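Local coordinates for MsStt7d protein (Micromonas, PDB 4IX5) that probably acts as an ATP-dependent protein kinase of the Stt7 type, represented here by its kinase domain with a bound ATP analogue, at residues T80-M85 and A112-N117; A172-A177 and L184-L189; G31-V36 and V48-K53. One frame throughout, in Å; residues are numbered along the deposited sequence. Where two conformers were deposited one is given.

Contact 1 of 3, residues T80-M85 and A112-N117; sequences TCARFM and ANEGEN. With ANP (phosphoaminophosphonic acid-adenylate ester), chain G.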
loop_
_atom_site.group_PDB
_atom_site.type_symbol
_atom_site.label_atom_id
_atom_site.label_comp_id
_atom_site.label_asym_id
_atom_site.label_seq_id
_atom_site.Cartn_x
_atom_site.Cartn_y
_atom_site.Cartn_z
ATOM N N THR B 80 14.109 -20.321 -7.737
ATOM C CA THR B 80 13.969 -19.812 -6.382
ATOM C C THR B 80 12.631 -19.100 -6.225
ATOM O O THR B 80 12.006 -19.156 -5.169
ATOM C CB THR B 80 15.104 -18.844 -6.002
ATOM O OG1 THR B 80 15.161 -17.767 -6.945
ATOM C CG2 THR B 80 16.448 -19.578 -5.978
ATOM N N CYS B 81 12.198 -18.447 -7.297
ATOM C CA CYS B 81 11.009 -17.598 -7.265
ATOM C C CYS B 81 10.026 -17.977 -8.378
ATOM O O CYS B 81 10.367 -18.758 -9.266
ATOM C CB CYS B 81 11.418 -16.134 -7.414
ATOM S SG CYS B 81 12.584 -15.540 -6.163
ATOM N N ALA B 82 8.815 -17.423 -8.326
ATOM C CA ALA B 82 7.838 -17.599 -9.401
ATOM C C ALA B 82 8.484 -17.276 -10.748
ATOM O O ALA B 82 9.222 -16.299 -10.883
ATOM C CB ALA B 82 6.634 -16.699 -9.180
ATOM N N ARG B 83 8.207 -18.112 -11.747
ATOM C CA ARG B 83 8.837 -17.962 -13.052
ATOM C C ARG B 83 8.416 -16.655 -13.683
ATOM O O ARG B 83 7.232 -16.405 -13.844
ATOM C CB ARG B 83 8.475 -19.141 -13.962
ATOM C CG ARG B 83 8.815 -18.931 -15.438
ATOM C CD ARG B 83 8.771 -20.248 -16.218
ATOM N NE ARG B 83 7.460 -20.896 -16.182
ATOM C CZ ARG B 83 6.523 -20.750 -17.118
ATOM N NH1 ARG B 83 6.748 -19.976 -18.177
ATOM N NH2 ARG B 83 5.360 -21.384 -16.999
ATOM N N PHE B 84 9.401 -15.834 -14.023
ATOM C CA PHE B 84 9.153 -14.498 -14.567
ATOM C C PHE B 84 9.023 -14.570 -16.076
ATOM O O PHE B 84 9.889 -15.124 -16.762
ATOM C CB PHE B 84 10.298 -13.569 -14.156
ATOM C CG PHE B 84 10.174 -12.159 -14.656
ATOM C CD1 PHE B 84 9.053 -11.389 -14.383
ATOM C CD2 PHE B 84 11.223 -11.586 -15.370
ATOM C CE1 PHE B 84 8.968 -10.078 -14.839
ATOM C CE2 PHE B 84 11.145 -10.276 -15.823
ATOM C CZ PHE B 84 10.023 -9.521 -15.550
ATOM N N MET B 85 7.934 -14.005 -16.592
ATOM C CA MET B 85 7.623 -14.110 -18.018
ATOM C C MET B 85 7.812 -12.786 -18.746
ATOM O O MET B 85 7.547 -12.684 -19.944
ATOM C CB MET B 85 6.202 -14.650 -18.221
ATOM C CG MET B 85 5.974 -16.016 -17.558
ATOM S SD MET B 85 4.309 -16.708 -17.777
ATOM C CE MET B 85 4.341 -17.071 -19.547
ATOM N N ALA B 112 4.347 -16.893 -14.255
ATOM C CA ALA B 112 3.524 -18.094 -14.222
ATOM C C ALA B 112 2.717 -18.116 -12.935
ATOM O O ALA B 112 3.228 -17.740 -11.886
ATOM C CB ALA B 112 4.402 -19.328 -14.271
ATOM N N ASN B 113 1.468 -18.561 -13.008
ATOM C CA ASN B 113 0.727 -18.884 -11.801
ATOM C C ASN B 113 1.304 -20.176 -11.219
ATOM O O ASN B 113 1.182 -21.252 -11.821
ATOM C CB ASN B 113 -0.759 -19.057 -12.106
ATOM C CG ASN B 113 -1.593 -19.224 -10.852
ATOM O OD1 ASN B 113 -1.168 -19.870 -9.893
ATOM N ND2 ASN B 113 -2.792 -18.638 -10.849
ATOM N N GLU B 114 1.971 -20.071 -10.073
ATOM C CA GLU B 114 2.683 -21.217 -9.526
ATOM C C GLU B 114 1.795 -22.087 -8.636
ATOM O O GLU B 114 2.214 -23.159 -8.215
ATOM C CB GLU B 114 3.917 -20.778 -8.730
ATOM C CG GLU B 114 4.963 -20.033 -9.549
ATOM C CD GLU B 114 5.824 -20.953 -10.409
ATOM O OE1 GLU B 114 5.759 -22.186 -10.230
ATOM O OE2 GLU B 114 6.585 -20.438 -11.261
ATOM N N GLY B 115 0.577 -21.635 -8.359
ATOM C CA GLY B 115 -0.354 -22.403 -7.546
ATOM C C GLY B 115 -1.361 -21.516 -6.844
ATOM O O GLY B 115 -1.091 -20.342 -6.589
ATOM N N GLU B 116 -2.523 -22.068 -6.520
ATOM C CA GLU B 116 -3.600 -21.258 -5.966
ATOM C C GLU B 116 -3.448 -21.017 -4.467
ATOM O O GLU B 116 -4.219 -20.267 -3.869
ATOM C CB GLU B 116 -4.969 -21.868 -6.291
ATOM C CG GLU B 116 -5.458 -21.518 -7.690
ATOM C CD GLU B 116 -5.433 -20.018 -7.950
ATOM O OE1 GLU B 116 -5.061 -19.604 -9.069
ATOM O OE2 GLU B 116 -5.783 -19.248 -7.029
ATOM N N ASN B 117 -2.474 -21.651 -3.825
ATOM C CA ASN B 117 -2.377 -21.527 -2.369
ATOM C C ASN B 117 -0.987 -21.161 -1.840
ATOM O O ASN B 117 0.026 -21.707 -2.283
ATOM C CB ASN B 117 -2.904 -22.793 -1.682
ATOM C CG ASN B 117 -4.401 -22.983 -1.873
ATOM O OD1 ASN B 117 -5.201 -22.118 -1.517
ATOM N ND2 ASN B 117 -4.784 -24.118 -2.447
HETATM P PG ANP G . -0.455 -9.102 -1.588
HETATM O O1G ANP G . -0.600 -8.017 -0.597
HETATM O O2G ANP G . 0.870 -9.929 -1.231
HETATM O O3G ANP G . -1.742 -10.039 -1.461
HETATM P PB ANP G . 1.310 -7.802 -3.635
HETATM O O1B ANP G . 1.171 -6.456 -4.238
HETATM O O2B ANP G . 2.260 -7.749 -2.330
HETATM N N3B ANP G . -0.257 -8.446 -3.190
HETATM P PA ANP G . 2.299 -10.304 -4.566
HETATM O O1A ANP G . 3.275 -10.604 -5.671
HETATM O O2A ANP G . 2.710 -10.544 -3.136
HETATM O O3A ANP G . 1.948 -8.747 -4.764
HETATM O "O5'" ANP G . 0.933 -11.114 -4.815
HETATM C "C5'" ANP G . -0.278 -10.892 -4.086
HETATM C "C4'" ANP G . -1.254 -12.051 -4.262
HETATM O "O4'" ANP G . -1.096 -12.640 -5.552
HETATM C "C3'" ANP G . -0.996 -13.153 -3.252
HETATM O "O3'" ANP G . -2.227 -13.695 -2.811
HETATM C "C2'" ANP G . -0.361 -14.266 -4.029
HETATM O "O2'" ANP G . -0.948 -15.467 -3.559
HETATM C "C1'" ANP G . -0.768 -14.022 -5.467
HETATM N N9 ANP G . 0.362 -14.314 -6.368
HETATM C C8 ANP G . 1.390 -13.497 -6.624
HETATM N N7 ANP G . 2.262 -14.048 -7.491
HETATM C C5 ANP G . 1.785 -15.255 -7.799
HETATM C C6 ANP G . 2.219 -16.369 -8.657
HETATM N N6 ANP G . 3.355 -16.265 -9.367
HETATM N N1 ANP G . 1.438 -17.453 -8.707
HETATM C C2 ANP G . 0.308 -17.554 -8.000
HETATM N N3 ANP G . -0.145 -16.587 -7.191
HETATM C C4 ANP G . 0.540 -15.437 -7.051
HETATM O O HOH W 1 6.815 -22.076 -13.558
#
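The carboxylate of E114 accepts a hydrogen bond from the backbone N of R83. E114 OE2 lies 2.9 Å from R83 N, on a nearly straight line (170° at the hydrogen), and is approached on its anti side a little out of the carboxylate plane. The same oxygen accepts a second hydrogen bond, from water 1, 2.8 Å from E114 OE2. This water in turn accepts from R83 NE, so that the arginine side chain reaches the glutamate indirectly. The other oxygen, OE1, is held in a salt bridge by K185, and with both oxygens engaged the buried carboxylate is kept from turning. E114 gets there by folding back: CG stands beside its own backbone N, and the bend at chi2 (-78°) turns the carboxylate onto 80-85. Next to this grip, A112 N donates to R83 O at 3.0 Å. The packing is light. A112 CB sits over one face of the R83 guanidinium, 3.5 Å from R83 NH2, and A82 CB rests 3.7 Å from E114 CG. M85 brings its thioether up to the backbone of A112, with M85 SD 3.5 Å from A112 N. Around E114 an Asx turn, in which N113 OD1 accepts from G115 N, tightens the backbone. Fixed in this way, the backbone of 112-117 turns its polar groups to the adenine: ANP N6 donates to A112 O at 2.9 Å, and E114 N donates to ANP N1 at 3.0 Å. A carbonyl paired with N6 and an amide paired with N1 two residues later are the signature of the protein kinase hinge, which here connects strand 106-112 of the N-lobe to the C-lobe.

Contact 2 of 3, residues A172-A177 and L184-L189; sequences ANLIAA and LKLIDL. With MG (magnesium ion), chain F; ANP (phosphoaminophosphonic acid-adenylate ester), chain G.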
loop_
_atom_site.group_PDB
_atom_site.type_symbol
_atom_site.label_atom_id
_atom_site.label_comp_id
_atom_site.label_asym_id
_atom_site.label_seq_id
_atom_site.Cartn_x
_atom_site.Cartn_y
_atom_site.Cartn_z
ATOM N N ALA B 172 3.223 -15.990 3.554
ATOM C CA ALA B 172 2.362 -15.399 2.539
ATOM C C ALA B 172 3.063 -15.228 1.196
ATOM O O ALA B 172 2.410 -15.100 0.156
ATOM C CB ALA B 172 1.828 -14.052 3.022
ATOM N N ASN B 173 4.390 -15.206 1.219
ATOM C CA ASN B 173 5.162 -15.043 -0.018
ATOM C C ASN B 173 5.853 -16.340 -0.432
ATOM O O ASN B 173 6.896 -16.321 -1.086
ATOM C CB ASN B 173 6.169 -13.895 0.118
ATOM C CG ASN B 173 5.522 -12.537 -0.124
ATOM O OD1 ASN B 173 4.492 -12.460 -0.787
ATOM N ND2 ASN B 173 6.124 -11.476 0.394
ATOM N N LEU B 174 5.266 -17.460 -0.033
ATOM C CA LEU B 174 5.728 -18.776 -0.472
ATOM C C LEU B 174 4.548 -19.521 -1.086
ATOM O O LEU B 174 3.441 -19.525 -0.533
ATOM C CB LEU B 174 6.309 -19.564 0.709
ATOM C CG LEU B 174 7.644 -19.048 1.254
ATOM C CD1 LEU B 174 7.912 -19.599 2.643
ATOM C CD2 LEU B 174 8.785 -19.420 0.304
ATOM N N ILE B 175 4.783 -20.163 -2.231
ATOM C CA ILE B 175 3.765 -21.001 -2.842
ATOM C C ILE B 175 4.331 -22.401 -3.043
ATOM O O ILE B 175 5.453 -22.545 -3.509
ATOM C CB ILE B 175 3.342 -20.437 -4.215
ATOM C CG1 ILE B 175 2.703 -19.061 -4.033
ATOM C CG2 ILE B 175 2.387 -21.396 -4.939
ATOM C CD1 ILE B 175 2.253 -18.442 -5.343
ATOM N N ALA B 176 3.563 -23.426 -2.684
ATOM C CA ALA B 176 3.962 -24.804 -2.956
ATOM C C ALA B 176 3.606 -25.087 -4.403
ATOM O O ALA B 176 2.432 -25.195 -4.736
ATOM C CB ALA B 176 3.227 -25.762 -2.030
ATOM N N ALA B 177 4.620 -25.181 -5.257
ATOM C CA ALA B 177 4.404 -25.200 -6.696
ATOM C C ALA B 177 4.007 -26.594 -7.167
ATOM O O ALA B 177 4.851 -27.471 -7.312
ATOM C CB ALA B 177 5.655 -24.715 -7.424
ATOM N N LEU B 184 8.658 -25.377 -2.674
ATOM C CA LEU B 184 8.295 -23.972 -2.388
ATOM C C LEU B 184 9.042 -23.010 -3.299
ATOM O O LEU B 184 10.232 -23.181 -3.565
ATOM C CB LEU B 184 8.591 -23.595 -0.938
ATOM C CG LEU B 184 7.891 -24.410 0.156
ATOM C CD1 LEU B 184 8.129 -23.750 1.530
ATOM C CD2 LEU B 184 6.407 -24.565 -0.120
ATOM N N LYS B 185 8.321 -22.001 -3.778
ATOM C CA LYS B 185 8.924 -20.919 -4.529
ATOM C C LYS B 185 8.545 -19.610 -3.846
ATOM O O LYS B 185 7.431 -19.462 -3.353
ATOM C CB LYS B 185 8.399 -20.904 -5.962
ATOM C CG LYS B 185 8.865 -22.109 -6.795
ATOM C CD LYS B 185 8.424 -21.977 -8.227
ATOM C CE LYS B 185 8.834 -23.205 -9.028
ATOM N NZ LYS B 185 8.377 -23.101 -10.458
ATOM N N LEU B 186 9.483 -18.677 -3.798
ATOM C CA LEU B 186 9.206 -17.350 -3.275
ATOM C C LEU B 186 8.463 -16.543 -4.316
ATOM O O LEU B 186 8.666 -16.728 -5.512
ATOM C CB LEU B 186 10.508 -16.637 -2.913
ATOM C CG LEU B 186 11.192 -17.123 -1.627
ATOM C CD1 LEU B 186 12.692 -16.863 -1.688
ATOM C CD2 LEU B 186 10.560 -16.416 -0.416
ATOM N N ILE B 187 7.589 -15.651 -3.856
ATOM C CA ILE B 187 7.011 -14.649 -4.751
ATOM C C ILE B 187 7.305 -13.260 -4.207
ATOM O O ILE B 187 7.746 -13.105 -3.062
ATOM C CB ILE B 187 5.480 -14.826 -4.938
ATOM C CG1 ILE B 187 4.789 -14.830 -3.575
ATOM C CG2 ILE B 187 5.192 -16.125 -5.709
ATOM C CD1 ILE B 187 3.293 -14.528 -3.630
ATOM N N ASP B 188 7.036 -12.247 -5.030
ATOM C CA ASP B 188 7.038 -10.855 -4.588
ATOM C C ASP B 188 8.419 -10.306 -4.259
ATOM O O ASP B 188 8.801 -10.194 -3.097
ATOM C CB ASP B 188 6.070 -10.639 -3.416
ATOM C CG ASP B 188 5.832 -9.160 -3.124
ATOM O OD1 ASP B 188 6.277 -8.297 -3.925
ATOM O OD2 ASP B 188 5.194 -8.862 -2.098
ATOM N N LEU B 189 9.152 -9.942 -5.302
ATOM C CA LEU B 189 10.441 -9.280 -5.138
ATOM C C LEU B 189 10.289 -7.762 -5.081
ATOM O O LEU B 189 11.244 -7.025 -5.309
ATOM C CB LEU B 189 11.385 -9.681 -6.277
ATOM C CG LEU B 189 11.757 -11.169 -6.287
ATOM C CD1 LEU B 189 12.204 -11.570 -7.692
ATOM C CD2 LEU B 189 12.839 -11.445 -5.244
HETATM MG MG MG F . 3.251 -10.288 -1.231
HETATM P PG ANP G . -0.455 -9.102 -1.588
HETATM O O1G ANP G . -0.600 -8.017 -0.597
HETATM O O2G ANP G . 0.870 -9.929 -1.231
HETATM O O3G ANP G . -1.742 -10.039 -1.461
HETATM P PB ANP G . 1.310 -7.802 -3.635
HETATM O O1B ANP G . 1.171 -6.456 -4.238
HETATM O O2B ANP G . 2.260 -7.749 -2.330
HETATM N N3B ANP G . -0.257 -8.446 -3.190
HETATM P PA ANP G . 2.299 -10.304 -4.566
HETATM O O1A ANP G . 3.275 -10.604 -5.671
HETATM O O2A ANP G . 2.710 -10.544 -3.136
HETATM O O3A ANP G . 1.948 -8.747 -4.764
HETATM O "O5'" ANP G . 0.933 -11.114 -4.815
HETATM C "C5'" ANP G . -0.278 -10.892 -4.086
HETATM C "C4'" ANP G . -1.254 -12.051 -4.262
HETATM O "O4'" ANP G . -1.096 -12.640 -5.552
HETATM C "C3'" ANP G . -0.996 -13.153 -3.252
HETATM O "O3'" ANP G . -2.227 -13.695 -2.811
HETATM C "C2'" ANP G . -0.361 -14.266 -4.029
HETATM O "O2'" ANP G . -0.948 -15.467 -3.559
HETATM C "C1'" ANP G . -0.768 -14.022 -5.467
HETATM N N9 ANP G . 0.362 -14.314 -6.368
HETATM C C8 ANP G . 1.390 -13.497 -6.624
HETATM N N7 ANP G . 2.262 -14.048 -7.491
HETATM C C5 ANP G . 1.785 -15.255 -7.799
HETATM C C6 ANP G . 2.219 -16.369 -8.657
HETATM N N6 ANP G . 3.355 -16.265 -9.367
HETATM N N1 ANP G . 1.438 -17.453 -8.707
HETATM C C2 ANP G . 0.308 -17.554 -8.000
HETATM N N3 ANP G . -0.145 -16.587 -7.191
HETATM C C4 ANP G . 0.540 -15.437 -7.051
HETATM O O HOH W 2 1.679 -10.578 0.708
#
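N173 and D188 meet at the magnesium ion, which takes OD1 of N173 at 2.5 Å and OD2 of D188 at 2.6 Å, together with ANP O2A, ANP O2G and water 2. Their amide and carboxylate planes stand almost perpendicular (88°), each presenting one oxygen to the metal. N173 ND2 is fixed by D168 O and D188 OD1 by G190 N, second-shell bonds that set the rotation of both groups. The asparagine ends the catalytic loop and D188 opens the DLG sequence, the counterpart of the kinase DFG motif; the antiparallel hairpin of strands 174-176 and 184-186 joins the two. I175 and K185 form its hydrogen-bonded pair, while I187 N donates to N173 O at 2.9 Å. On the face that carries L174, A176, L184 and L186, L174 and L186 lie side by side, L174 CD2 to L186 CD2 3.6 Å, against L152 of helix 141-161. K185 runs extended past A177 CB, its NZ held between D180 and the hinge glutamate E114. I187 holds CG1 between its backbone N and carbonyl carbon (chi1 55°), which puts I187 CG1 3.6 Å from N173 CA and sends CD1 on to the ribose, 3.7 Å from ANP C2'. An alanine here would keep the backbone bond but would probably open a gap beneath the nucleotide and deprive I175 CD1 of its neighbour. As it stands, the side chains of I175 and I187 cross at about a right angle, I175 CD1 3.8 Å from I187 CG2. On the adenine, I175 CD1 lies 3.4 Å from ANP C2.

Contact 3 of 3, residues G31-V36 and V48-K53; sequences GNFGTV and VLKNAK. With ANP (phosphoaminophosphonic acid-adenylate ester), chain G.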
loop_
_atom_site.group_PDB
_atom_site.type_symbol
_atom_site.label_atom_id
_atom_site.label_comp_id
_atom_site.label_asym_id
_atom_site.label_seq_id
_atom_site.Cartn_x
_atom_site.Cartn_y
_atom_site.Cartn_z
ATOM N N GLY B 31 -0.806 -4.856 -2.874
ATOM C CA GLY B 31 0.405 -4.697 -2.096
ATOM C C GLY B 31 0.591 -3.254 -1.699
ATOM O O GLY B 31 -0.379 -2.507 -1.568
ATOM N N ASN B 32 1.841 -2.857 -1.510
ATOM C CA ASN B 32 2.135 -1.495 -1.107
ATOM C C ASN B 32 2.092 -0.538 -2.291
ATOM O O ASN B 32 1.610 0.591 -2.168
ATOM C CB ASN B 32 3.488 -1.424 -0.400
ATOM C CG ASN B 32 3.454 -2.056 0.984
ATOM O OD1 ASN B 32 2.397 -2.141 1.611
ATOM N ND2 ASN B 32 4.608 -2.504 1.465
ATOM N N PHE B 33 2.584 -0.988 -3.441
ATOM C CA PHE B 33 2.697 -0.092 -4.577
ATOM C C PHE B 33 2.104 -0.648 -5.866
ATOM O O PHE B 33 2.185 0.001 -6.899
ATOM C CB PHE B 33 4.156 0.336 -4.810
ATOM C CG PHE B 33 5.076 -0.798 -5.208
ATOM C CD1 PHE B 33 5.196 -1.190 -6.542
ATOM C CD2 PHE B 33 5.837 -1.456 -4.253
ATOM C CE1 PHE B 33 6.049 -2.227 -6.907
ATOM C CE2 PHE B 33 6.690 -2.493 -4.613
ATOM C CZ PHE B 33 6.794 -2.877 -5.940
ATOM N N GLY B 34 1.505 -1.835 -5.801
ATOM C CA GLY B 34 0.997 -2.492 -7.003
ATOM C C GLY B 34 -0.229 -3.358 -6.760
ATOM O O GLY B 34 -0.627 -3.582 -5.614
ATOM N N THR B 35 -0.831 -3.832 -7.843
ATOM C CA THR B 35 -2.016 -4.671 -7.799
ATOM C C THR B 35 -1.815 -5.894 -8.691
ATOM O O THR B 35 -1.340 -5.780 -9.821
ATOM C CB THR B 35 -3.232 -3.891 -8.297
ATOM O OG1 THR B 35 -3.300 -2.636 -7.605
ATOM C CG2 THR B 35 -4.511 -4.684 -8.052
ATOM N N VAL B 36 -2.161 -7.063 -8.158
ATOM C CA VAL B 36 -1.975 -8.318 -8.856
ATOM C C VAL B 36 -3.323 -8.898 -9.282
ATOM O O VAL B 36 -4.296 -8.857 -8.530
ATOM C CB VAL B 36 -1.245 -9.339 -7.957
ATOM C CG1 VAL B 36 -1.140 -10.651 -8.658
ATOM C CG2 VAL B 36 0.131 -8.826 -7.569
ATOM N N VAL B 48 -0.071 -14.643 -13.614
ATOM C CA VAL B 48 -0.409 -13.542 -12.719
ATOM C C VAL B 48 0.230 -12.280 -13.267
ATOM O O VAL B 48 1.323 -12.308 -13.844
ATOM C CB VAL B 48 0.019 -13.793 -11.259
ATOM C CG1 VAL B 48 -0.723 -14.999 -10.705
ATOM C CG2 VAL B 48 1.520 -13.985 -11.171
ATOM N N LEU B 49 -0.483 -11.172 -13.110
ATOM C CA LEU B 49 -0.121 -9.913 -13.740
ATOM C C LEU B 49 -0.109 -8.838 -12.673
ATOM O O LEU B 49 -0.995 -8.819 -11.809
ATOM C CB LEU B 49 -1.187 -9.560 -14.766
ATOM C CG LEU B 49 -1.261 -10.527 -15.941
ATOM C CD1 LEU B 49 -2.681 -10.647 -16.496
ATOM C CD2 LEU B 49 -0.280 -10.065 -17.003
ATOM N N LYS B 50 0.888 -7.958 -12.712
ATOM C CA LYS B 50 0.979 -6.870 -11.733
ATOM C C LYS B 50 1.190 -5.538 -12.423
ATOM O O LYS B 50 2.032 -5.425 -13.311
ATOM C CB LYS B 50 2.139 -7.115 -10.746
ATOM C CG LYS B 50 2.344 -5.998 -9.712
ATOM C CD LYS B 50 3.410 -6.371 -8.665
ATOM C CE LYS B 50 3.434 -5.339 -7.535
ATOM N NZ LYS B 50 4.522 -5.621 -6.547
ATOM N N ASN B 51 0.434 -4.524 -12.004
ATOM C CA ASN B 51 0.721 -3.161 -12.414
ATOM C C ASN B 51 0.934 -2.273 -11.187
ATOM O O ASN B 51 0.797 -2.731 -10.050
ATOM C CB ASN B 51 -0.371 -2.607 -13.364
ATOM C CG ASN B 51 -1.669 -2.280 -12.654
ATOM O OD1 ASN B 51 -1.911 -2.723 -11.536
ATOM N ND2 ASN B 51 -2.521 -1.498 -13.318
ATOM N N ALA B 52 1.290 -1.011 -11.416
ATOM C CA ALA B 52 1.518 -0.072 -10.323
ATOM C C ALA B 52 0.210 0.525 -9.857
ATOM O O ALA B 52 -0.725 0.680 -10.633
ATOM C CB ALA B 52 2.451 1.024 -10.758
ATOM N N LYS B 53 0.147 0.861 -8.575
ATOM C CA LYS B 53 -0.945 1.687 -8.073
ATOM C C LYS B 53 -0.771 3.138 -8.520
ATOM O O LYS B 53 0.281 3.749 -8.300
ATOM C CB LYS B 53 -1.007 1.602 -6.550
ATOM C CG LYS B 53 -1.575 0.273 -6.098
ATOM C CD LYS B 53 -1.369 0.068 -4.614
ATOM C CE LYS B 53 -2.671 0.229 -3.864
ATOM N NZ LYS B 53 -2.493 -0.109 -2.429
HETATM P PG ANP G . -0.455 -9.102 -1.588
HETATM O O1G ANP G . -0.600 -8.017 -0.597
HETATM O O2G ANP G . 0.870 -9.929 -1.231
HETATM O O3G ANP G . -1.742 -10.039 -1.461
HETATM P PB ANP G . 1.310 -7.802 -3.635
HETATM O O1B ANP G . 1.171 -6.456 -4.238
HETATM O O2B ANP G . 2.260 -7.749 -2.330
HETATM N N3B ANP G . -0.257 -8.446 -3.190
HETATM P PA ANP G . 2.299 -10.304 -4.566
HETATM O O1A ANP G . 3.275 -10.604 -5.671
HETATM O O2A ANP G . 2.710 -10.544 -3.136
HETATM O O3A ANP G . 1.948 -8.747 -4.764
HETATM O "O5'" ANP G . 0.933 -11.114 -4.815
HETATM C "C5'" ANP G . -0.278 -10.892 -4.086
HETATM C "C4'" ANP G . -1.254 -12.051 -4.262
HETATM O "O4'" ANP G . -1.096 -12.640 -5.552
HETATM C "C3'" ANP G . -0.996 -13.153 -3.252
HETATM O "O3'" ANP G . -2.227 -13.695 -2.811
HETATM C "C2'" ANP G . -0.361 -14.266 -4.029
HETATM O "O2'" ANP G . -0.948 -15.467 -3.559
HETATM C "C1'" ANP G . -0.768 -14.022 -5.467
HETATM N N9 ANP G . 0.362 -14.314 -6.368
HETATM C C8 ANP G . 1.390 -13.497 -6.624
HETATM N N7 ANP G . 2.262 -14.048 -7.491
HETATM C C5 ANP G . 1.785 -15.255 -7.799
HETATM C C6 ANP G . 2.219 -16.369 -8.657
HETATM N N6 ANP G . 3.355 -16.265 -9.367
HETATM N N1 ANP G . 1.438 -17.453 -8.707
HETATM C C2 ANP G . 0.308 -17.554 -8.000
HETATM N N3 ANP G . -0.145 -16.587 -7.191
HETATM C C4 ANP G . 0.540 -15.437 -7.051
HETATM O O HOH W 3 -1.031 1.524 -1.063
HETATM O O HOH W 4 3.185 -4.097 -4.124
HETATM O O HOH W 5 -3.183 -0.975 -9.749
#
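Backbone hydrogen bonds pair 31-36 with 48-53 as an antiparallel ladder. T35 and N51 exchange two, T35 N to N51 O at 3.0 Å and N51 N to T35 O at 3.1 Å. At the end away from the hairpin turn, beside the glycine-rich loop, K53 N donates to F33 O at 2.8 Å. K53 NZ adds a weak bond to G31 O, and another weak one to S30 O of the second subunit. Water links the strands as well: water 5 donates to N51 OD1 and A52 O and lies 2.7 Å from T35 OG1, while water 4 accepts from F33 N and K50 NZ and donates to ANP O1B. An off-centre cation-pi contact joins the same lysine to F33, K50 NZ lying 4.2 Å from the centroid of the F33 ring. The extended K50 chain and the F33 side chain cross at about a right angle, and the phenylalanine reaches back to the lysine because chi1 (65°) swings CG over its own backbone. V36 CG1 packs on V48 CB at 4.2 Å; V48 CG1 and CG2 lie against the adenine, and V36 CG2 comes close to ANP O3A and O5'. G34 has to be bare, since a CB would collide with K50 CE and N51 O. The sequence GSGNFG is the glycine-rich loop of protein kinases, and K50 is the strand lysine that pairs with a helix glutamate, here E66. Around this hairpin, F33 packs on A59, L62 and E66 of helix 59-76, V36 on L28 of strand 21-30, and K50 on W111 of strand 106-112.

How the contacts relate
From the N terminus, contact 3 closes first, across a tight hairpin within the N-lobe sheet. Contact 1 follows, closing the loop of 26 residues that includes most of strand 84-90 and strand 106-112, and brings the chain to the hinge. Contact 2 comes last and closes a short hairpin below the nucleotide. The three are in series, neither nested nor crossed, yet they surround one ANP: contact 3 over the adenine, ribose and phosphates, contact 1 at the adenine edge, contact 2 at adenine, ribose and metal. A82 N probably bonds to L186 O, binding 80-85 to the C-lobe hairpin, whereas contacts 2 and 3 approach where D188 OD1 lies near K50 NZ.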